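Long-range contacts in L-ornithine N(5)-monooxygenase (Pseudomonas aeruginosa, PDB 3S5W), which catalyses the NADPH- and oxygen-dependent, FAD-mediated hydroxylation of L-ornithine to N(5)-hydroxy-L-ornithine, the first step in making the hydroxamate siderophore pyoverdin: residues Val150-Pro155 / Arg166-Asn171; Val162-Val167 / Val178-Ala183. One frame throughout, in Å; residues are numbered along the deposited sequence.

Contact 1. Residues Val150-Pro155 / Arg166-Asn171; sequences VLRIEP and RVISRN. With FAD (flavin-adenine dinucleotide), chain C.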
# COMPACT_ATOMS: atom_id res chain seq x y z
N VAL A 150 -2.89 1.83 -17.01
CA VAL A 150 -3.36 3.14 -17.44
C VAL A 150 -2.13 4.05 -17.57
O VAL A 150 -1.30 4.15 -16.64
CB VAL A 150 -4.45 3.76 -16.52
CG1 VAL A 150 -4.76 5.18 -16.93
CG2 VAL A 150 -5.71 2.94 -16.56
N LEU A 151 -1.98 4.66 -18.75
CA LEU A 151 -0.82 5.52 -18.97
C LEU A 151 -1.10 7.01 -18.73
O LEU A 151 -0.25 7.73 -18.22
CB LEU A 151 -0.25 5.31 -20.39
CG LEU A 151 0.06 3.87 -20.85
CD1 LEU A 151 0.38 3.82 -22.35
CD2 LEU A 151 1.22 3.27 -20.07
N ARG A 152 -2.28 7.47 -19.12
CA ARG A 152 -2.65 8.89 -18.97
C ARG A 152 -4.14 9.11 -19.16
O ARG A 152 -4.83 8.29 -19.77
CB ARG A 152 -1.87 9.79 -19.96
CG ARG A 152 -2.22 9.55 -21.42
CD ARG A 152 -1.36 10.42 -22.39
NE ARG A 152 -1.53 9.92 -23.76
CZ ARG A 152 -0.84 8.92 -24.29
NH1 ARG A 152 0.11 8.32 -23.58
NH2 ARG A 152 -1.08 8.53 -25.52
N ILE A 153 -4.62 10.23 -18.65
CA ILE A 153 -6.02 10.61 -18.76
C ILE A 153 -6.03 11.93 -19.48
O ILE A 153 -5.30 12.84 -19.08
CB ILE A 153 -6.66 10.79 -17.37
CG1 ILE A 153 -6.36 9.59 -16.47
CG2 ILE A 153 -8.18 11.05 -17.50
CD1 ILE A 153 -6.91 8.27 -16.97
N GLU A 154 -6.84 12.02 -20.54
CA GLU A 154 -6.97 13.24 -21.35
C GLU A 154 -8.40 13.79 -21.34
O GLU A 154 -9.37 13.03 -21.30
CB GLU A 154 -6.56 12.97 -22.79
CG GLU A 154 -5.06 12.77 -22.99
CD GLU A 154 -4.76 12.15 -24.35
OE1 GLU A 154 -5.70 12.00 -25.17
OE2 GLU A 154 -3.58 11.80 -24.59
N PRO A 155 -8.53 15.13 -21.38
CA PRO A 155 -9.85 15.77 -21.44
C PRO A 155 -10.52 15.63 -22.81
O PRO A 155 -9.87 15.83 -23.83
CB PRO A 155 -9.52 17.24 -21.18
CG PRO A 155 -8.10 17.41 -21.59
CD PRO A 155 -7.44 16.12 -21.25
N ARG A 166 -10.75 10.73 -21.62
CA ARG A 166 -10.18 9.66 -22.41
C ARG A 166 -9.18 8.94 -21.52
O ARG A 166 -8.25 9.57 -21.01
CB ARG A 166 -9.44 10.22 -23.64
CG ARG A 166 -10.34 10.76 -24.73
CD ARG A 166 -9.57 11.76 -25.68
NE ARG A 166 -8.30 11.22 -26.16
CZ ARG A 166 -8.17 10.39 -27.20
NH1 ARG A 166 -9.25 10.02 -27.88
NH2 ARG A 166 -6.98 9.94 -27.56
N VAL A 167 -9.37 7.64 -21.33
CA VAL A 167 -8.45 6.84 -20.53
C VAL A 167 -7.61 6.00 -21.48
O VAL A 167 -8.15 5.17 -22.22
CB VAL A 167 -9.22 5.94 -19.50
CG1 VAL A 167 -8.23 5.11 -18.66
CG2 VAL A 167 -10.17 6.78 -18.62
N ILE A 168 -6.30 6.22 -21.47
CA ILE A 168 -5.38 5.53 -22.36
C ILE A 168 -4.65 4.44 -21.58
O ILE A 168 -3.95 4.72 -20.61
CB ILE A 168 -4.32 6.51 -22.98
CG1 ILE A 168 -4.94 7.53 -23.95
CG2 ILE A 168 -3.29 5.72 -23.78
CD1 ILE A 168 -5.81 8.58 -23.36
N SER A 169 -4.78 3.20 -22.02
CA SER A 169 -4.10 2.09 -21.36
C SER A 169 -3.33 1.22 -22.36
O SER A 169 -3.54 1.32 -23.59
CB SER A 169 -5.10 1.25 -20.54
OG SER A 169 -6.07 0.60 -21.35
N ARG A 170 -2.44 0.39 -21.84
CA ARG A 170 -1.64 -0.52 -22.63
C ARG A 170 -1.86 -1.91 -22.03
O ARG A 170 -1.84 -2.06 -20.80
CB ARG A 170 -0.16 -0.12 -22.57
CG ARG A 170 0.78 -1.06 -23.37
CD ARG A 170 2.24 -0.56 -23.47
NE ARG A 170 2.92 -0.49 -22.17
CZ ARG A 170 3.46 0.61 -21.65
NH1 ARG A 170 3.43 1.77 -22.32
NH2 ARG A 170 4.05 0.56 -20.47
N ASN A 171 -2.14 -2.91 -22.86
CA ASN A 171 -2.23 -4.28 -22.33
C ASN A 171 -0.86 -4.98 -22.32
O ASN A 171 0.16 -4.39 -22.69
CB ASN A 171 -3.36 -5.11 -22.98
CG ASN A 171 -3.09 -5.47 -24.45
OD1 ASN A 171 -1.94 -5.47 -24.92
ND2 ASN A 171 -4.16 -5.74 -25.18
PA FAD C . -3.13 -1.09 -3.72
O1A FAD C . -1.70 -0.70 -3.72
O2A FAD C . -3.47 -2.33 -2.88
O5B FAD C . -3.62 -1.38 -5.24
C5B FAD C . -3.25 -0.49 -6.27
C4B FAD C . -3.49 -1.26 -7.55
O4B FAD C . -3.26 -0.38 -8.62
C3B FAD C . -2.48 -2.40 -7.70
O3B FAD C . -3.16 -3.63 -7.83
C2B FAD C . -1.69 -2.04 -8.96
O2B FAD C . -1.47 -3.18 -9.80
C1B FAD C . -2.62 -1.10 -9.66
N9A FAD C . -1.98 -0.07 -10.47
C8A FAD C . -0.98 0.83 -10.10
N7A FAD C . -0.76 1.66 -11.16
C5A FAD C . -1.62 1.32 -12.16
C6A FAD C . -1.82 1.83 -13.44
N6A FAD C . -1.27 3.00 -13.80
N1A FAD C . -2.79 1.23 -14.24
C2A FAD C . -3.56 0.17 -13.81
N3A FAD C . -3.36 -0.34 -12.53
C4A FAD C . -2.40 0.23 -11.73
N1 FAD C . -2.93 -1.99 5.28
C2 FAD C . -3.64 -2.50 6.36
O2 FAD C . -4.65 -1.94 6.75
N3 FAD C . -3.22 -3.65 7.00
C4 FAD C . -2.10 -4.32 6.59
O4 FAD C . -1.79 -5.38 7.17
C4X FAD C . -1.36 -3.81 5.51
N5 FAD C . -0.21 -4.46 5.08
C5X FAD C . 0.52 -3.94 4.03
C6 FAD C . 1.68 -4.61 3.60
C7 FAD C . 2.43 -4.12 2.55
C7M FAD C . 3.67 -4.88 2.16
C8 FAD C . 2.04 -2.94 1.93
C8M FAD C . 2.81 -2.35 0.78
C9 FAD C . 0.89 -2.27 2.33
C9A FAD C . 0.10 -2.77 3.38
N10 FAD C . -1.05 -2.11 3.80
C10 FAD C . -1.77 -2.62 4.88
C1' FAD C . -1.51 -0.82 3.19
C2' FAD C . -2.12 -0.96 1.78
O2' FAD C . -1.88 0.31 1.18
C3' FAD C . -3.61 -1.22 1.89
O3' FAD C . -3.90 -2.41 2.65
C4' FAD C . -4.26 -1.42 0.49
O4' FAD C . -3.49 -2.35 -0.26
C5' FAD C . -4.51 -0.10 -0.29
O5' FAD C . -5.41 -0.41 -1.34
P FAD C . -5.42 0.39 -2.75
O1P FAD C . -6.40 -0.37 -3.62
O2P FAD C . -5.72 1.83 -2.44
O3P FAD C . -3.93 0.22 -3.29

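Contact 2. Residues Val162-Val167 / Val178-Ala183; sequences VEALRV and VRTTRA. With PO4 (phosphate ion), chain D.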
# COMPACT_ATOMS: atom_id res chain seq x y z
N VAL A 162 -15.03 20.23 -20.58
CA VAL A 162 -14.62 18.83 -20.43
C VAL A 162 -15.84 17.97 -20.09
O VAL A 162 -16.26 17.93 -18.93
CB VAL A 162 -13.52 18.67 -19.35
CG1 VAL A 162 -13.01 17.24 -19.31
CG2 VAL A 162 -12.36 19.62 -19.61
N GLU A 163 -16.41 17.31 -21.09
CA GLU A 163 -17.63 16.53 -20.92
C GLU A 163 -17.36 15.06 -20.64
O GLU A 163 -18.25 14.32 -20.24
CB GLU A 163 -18.53 16.62 -22.16
CG GLU A 163 -18.94 18.04 -22.59
CD GLU A 163 -19.88 18.75 -21.62
OE1 GLU A 163 -20.36 18.12 -20.65
OE2 GLU A 163 -20.14 19.95 -21.84
N ALA A 164 -16.14 14.62 -20.91
CA ALA A 164 -15.75 13.23 -20.71
C ALA A 164 -14.23 13.13 -20.65
O ALA A 164 -13.52 14.10 -20.93
CB ALA A 164 -16.34 12.32 -21.80
N LEU A 165 -13.74 11.96 -20.25
CA LEU A 165 -12.32 11.76 -20.13
C LEU A 165 -11.92 10.61 -21.00
O LEU A 165 -12.66 9.64 -21.13
CB LEU A 165 -11.92 11.50 -18.66
CG LEU A 165 -12.10 12.65 -17.66
CD1 LEU A 165 -12.01 12.11 -16.24
CD2 LEU A 165 -11.09 13.79 -17.89
N ARG A 166 -10.75 10.73 -21.62
CA ARG A 166 -10.18 9.66 -22.41
C ARG A 166 -9.18 8.94 -21.52
O ARG A 166 -8.25 9.57 -21.01
CB ARG A 166 -9.44 10.22 -23.64
CG ARG A 166 -10.34 10.76 -24.73
CD ARG A 166 -9.57 11.76 -25.68
NE ARG A 166 -8.30 11.22 -26.16
CZ ARG A 166 -8.17 10.39 -27.20
NH1 ARG A 166 -9.25 10.02 -27.88
NH2 ARG A 166 -6.98 9.94 -27.56
N VAL A 167 -9.37 7.64 -21.33
CA VAL A 167 -8.45 6.84 -20.53
C VAL A 167 -7.61 6.00 -21.48
O VAL A 167 -8.15 5.17 -22.22
CB VAL A 167 -9.22 5.94 -19.50
CG1 VAL A 167 -8.23 5.11 -18.66
CG2 VAL A 167 -10.17 6.78 -18.62
N VAL A 178 -8.06 2.85 -25.83
CA VAL A 178 -8.58 4.17 -25.49
C VAL A 178 -10.06 3.99 -25.16
O VAL A 178 -10.80 3.39 -25.95
CB VAL A 178 -8.34 5.23 -26.65
CG1 VAL A 178 -8.96 6.59 -26.31
CG2 VAL A 178 -6.84 5.38 -26.92
N ARG A 179 -10.47 4.44 -23.98
CA ARG A 179 -11.86 4.35 -23.54
C ARG A 179 -12.33 5.71 -23.06
O ARG A 179 -11.54 6.56 -22.66
CB ARG A 179 -12.03 3.33 -22.40
CG ARG A 179 -11.80 1.88 -22.76
CD ARG A 179 -12.08 1.05 -21.52
NE ARG A 179 -11.82 -0.37 -21.70
CZ ARG A 179 -10.65 -0.96 -21.52
NH1 ARG A 179 -9.56 -0.25 -21.19
NH2 ARG A 179 -10.54 -2.27 -21.68
N THR A 180 -13.64 5.89 -23.07
CA THR A 180 -14.23 7.14 -22.72
C THR A 180 -15.11 6.98 -21.47
O THR A 180 -15.81 5.98 -21.34
CB THR A 180 -15.04 7.67 -23.94
OG1 THR A 180 -14.10 7.94 -24.99
CG2 THR A 180 -15.74 8.94 -23.61
N THR A 181 -15.06 7.97 -20.57
CA THR A 181 -15.79 7.90 -19.29
C THR A 181 -16.28 9.25 -18.77
O THR A 181 -15.61 10.26 -18.94
CB THR A 181 -14.91 7.18 -18.19
OG1 THR A 181 -15.71 6.96 -17.02
CG2 THR A 181 -13.70 8.02 -17.80
N ARG A 182 -17.44 9.25 -18.11
CA ARG A 182 -17.98 10.44 -17.41
C ARG A 182 -17.27 10.77 -16.07
O ARG A 182 -17.31 11.91 -15.58
CB ARG A 182 -19.50 10.28 -17.14
CG ARG A 182 -20.35 9.90 -18.38
CD ARG A 182 -21.83 9.74 -18.06
NE ARG A 182 -22.65 9.68 -19.28
CZ ARG A 182 -23.01 8.56 -19.92
NH1 ARG A 182 -22.64 7.36 -19.47
NH2 ARG A 182 -23.76 8.64 -21.01
N ALA A 183 -16.61 9.77 -15.48
CA ALA A 183 -16.00 9.92 -14.15
C ALA A 183 -14.84 8.93 -14.00
O ALA A 183 -14.81 7.88 -14.65
CB ALA A 183 -17.06 9.68 -13.06
P PO4 D . -13.93 -3.36 -23.01
O1 PO4 D . -15.21 -3.52 -22.22
O2 PO4 D . -13.66 -1.87 -23.11
O3 PO4 D . -14.12 -3.98 -24.37
O4 PO4 D . -12.76 -4.06 -22.35
O HOH W 1 -8.40 2.28 -21.54

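Contact 1. Residues Val150-Pro155 / Arg166-Asn171
Glu154 and Arg166 face each other across two antiparallel strands and join through a salt bridge whose two flat groups are nearly coplanar, their planes 16° apart. Arg166 NE donates to Glu154 OE1 over 2.9 Å, almost along the C-O axis of that oxygen, while NH2 adds only a weak second bond. The bend of the arginine chain at chi3 (50°) turns the NE edge of its guanidinium toward the carboxylate. The other carboxylate oxygen, Glu154 OE2, accepts from Arg152 NE at 2.9 Å, met on its anti side and well out of the carboxylate plane. One glutamate thus takes a different arginine on each oxygen, which probably stabilises its ionised form and offsets the like charges of the two guanidinium groups.

Ile168, on the same face of the sheet as Arg152, Glu154 and Arg166, packs against this network. Its CG2 sits over one face of the Arg152 guanidinium, toward the rim, and its CD1 reaches Glu154 CD at 3.9 Å. On the opposite face of the sheet Ile153 and Val167 run side by side, pointing the same way, with Ile153 CD1 3.8 Å from Val167 CG1; Val150 CG1 closes on that same methyl at 3.9 Å. Leu151 crosses Arg170 at about a right angle, laying CD2 over a face of its guanidinium.

Leu151 N and Arg152 O both bond to the backbone of Ile168, at its O and N respectively, so two residues face one: a classic beta bulge. Just before it, Val150 N donates to FAD N1A (2.8 Å) and FAD N6A returns a bond to Val150 O (3.1 Å). The arrangement is that of a bulged beta hairpin whose first strand reads the adenine edge of the flavin cofactor through main-chain atoms.

Contact 2. Residues Val162-Val167 / Val178-Ala183
Leu165 and Thr181 exchange a pair of backbone hydrogen bonds, Leu165 N to Thr181 O (2.8 Å) and Thr181 N to Leu165 O (3.0 Å), and Val167 and Arg179 form a second such pair. Between them Arg166 and Thr180 make a non-hydrogen-bonded pair, where CA-H...O contacts run from Thr180 CA to Leu165 O and from Arg166 CA to Arg179 O.

Apolar contacts are small. Val167 CG2 meets Thr181 CG2 at 3.8 Å, the threonine methyl lying between its backbone N and carbonyl carbon because OG1 is anti to the N (chi1 -172°) and bonds to Ala183 O. Ala164 CB touches Thr180 CG2, and Val178 CG1 lies over the rim of one face of the Arg166 guanidinium, 3.6 Å above its plane, a group whose NE is held in a salt bridge by Glu154.

Polar contacts gather at Arg179. A water bridges Val167 O (3.0 Å) and Arg179 NH1 (2.8 Å), and NH1 also forms a salt bridge to Glu148. Arg179 NE donates to phosphate O2 (2.8 Å) and NH2 to phosphate O4 (2.9 Å), the phosphorus lying in plane at the guanidinium edge; Arg145 binds this ion as well. With all three guanidinium nitrogens engaged, the rotation of the Arg179 end group is fixed; the phosphate is probably a crystallisation additive and need not mark a natural ligand.

Contacts 1 and 2 lie about 9 Å apart, centre to centre, in one mixed sheet, as successive hairpins: strand 148-158 turns back into strand 161-171, which turns back into strand 176-181. The middle strand serves both, and Arg166 and Val167 belong to each contact: the backbone of Arg166 bonds toward strand 148-158 and that of Val167 toward strand 176-181. The two also touch directly, with Ile153 CG2 packing 3.9 Å from Leu165 CB. Strand 176-181 then runs parallel to strand 30-36, which ties this antiparallel meander to the parallel strands of the FAD-binding region. Val150, at the start of contact 1, meets the adenine, whereas contact 2 sits farther from the chain's centre.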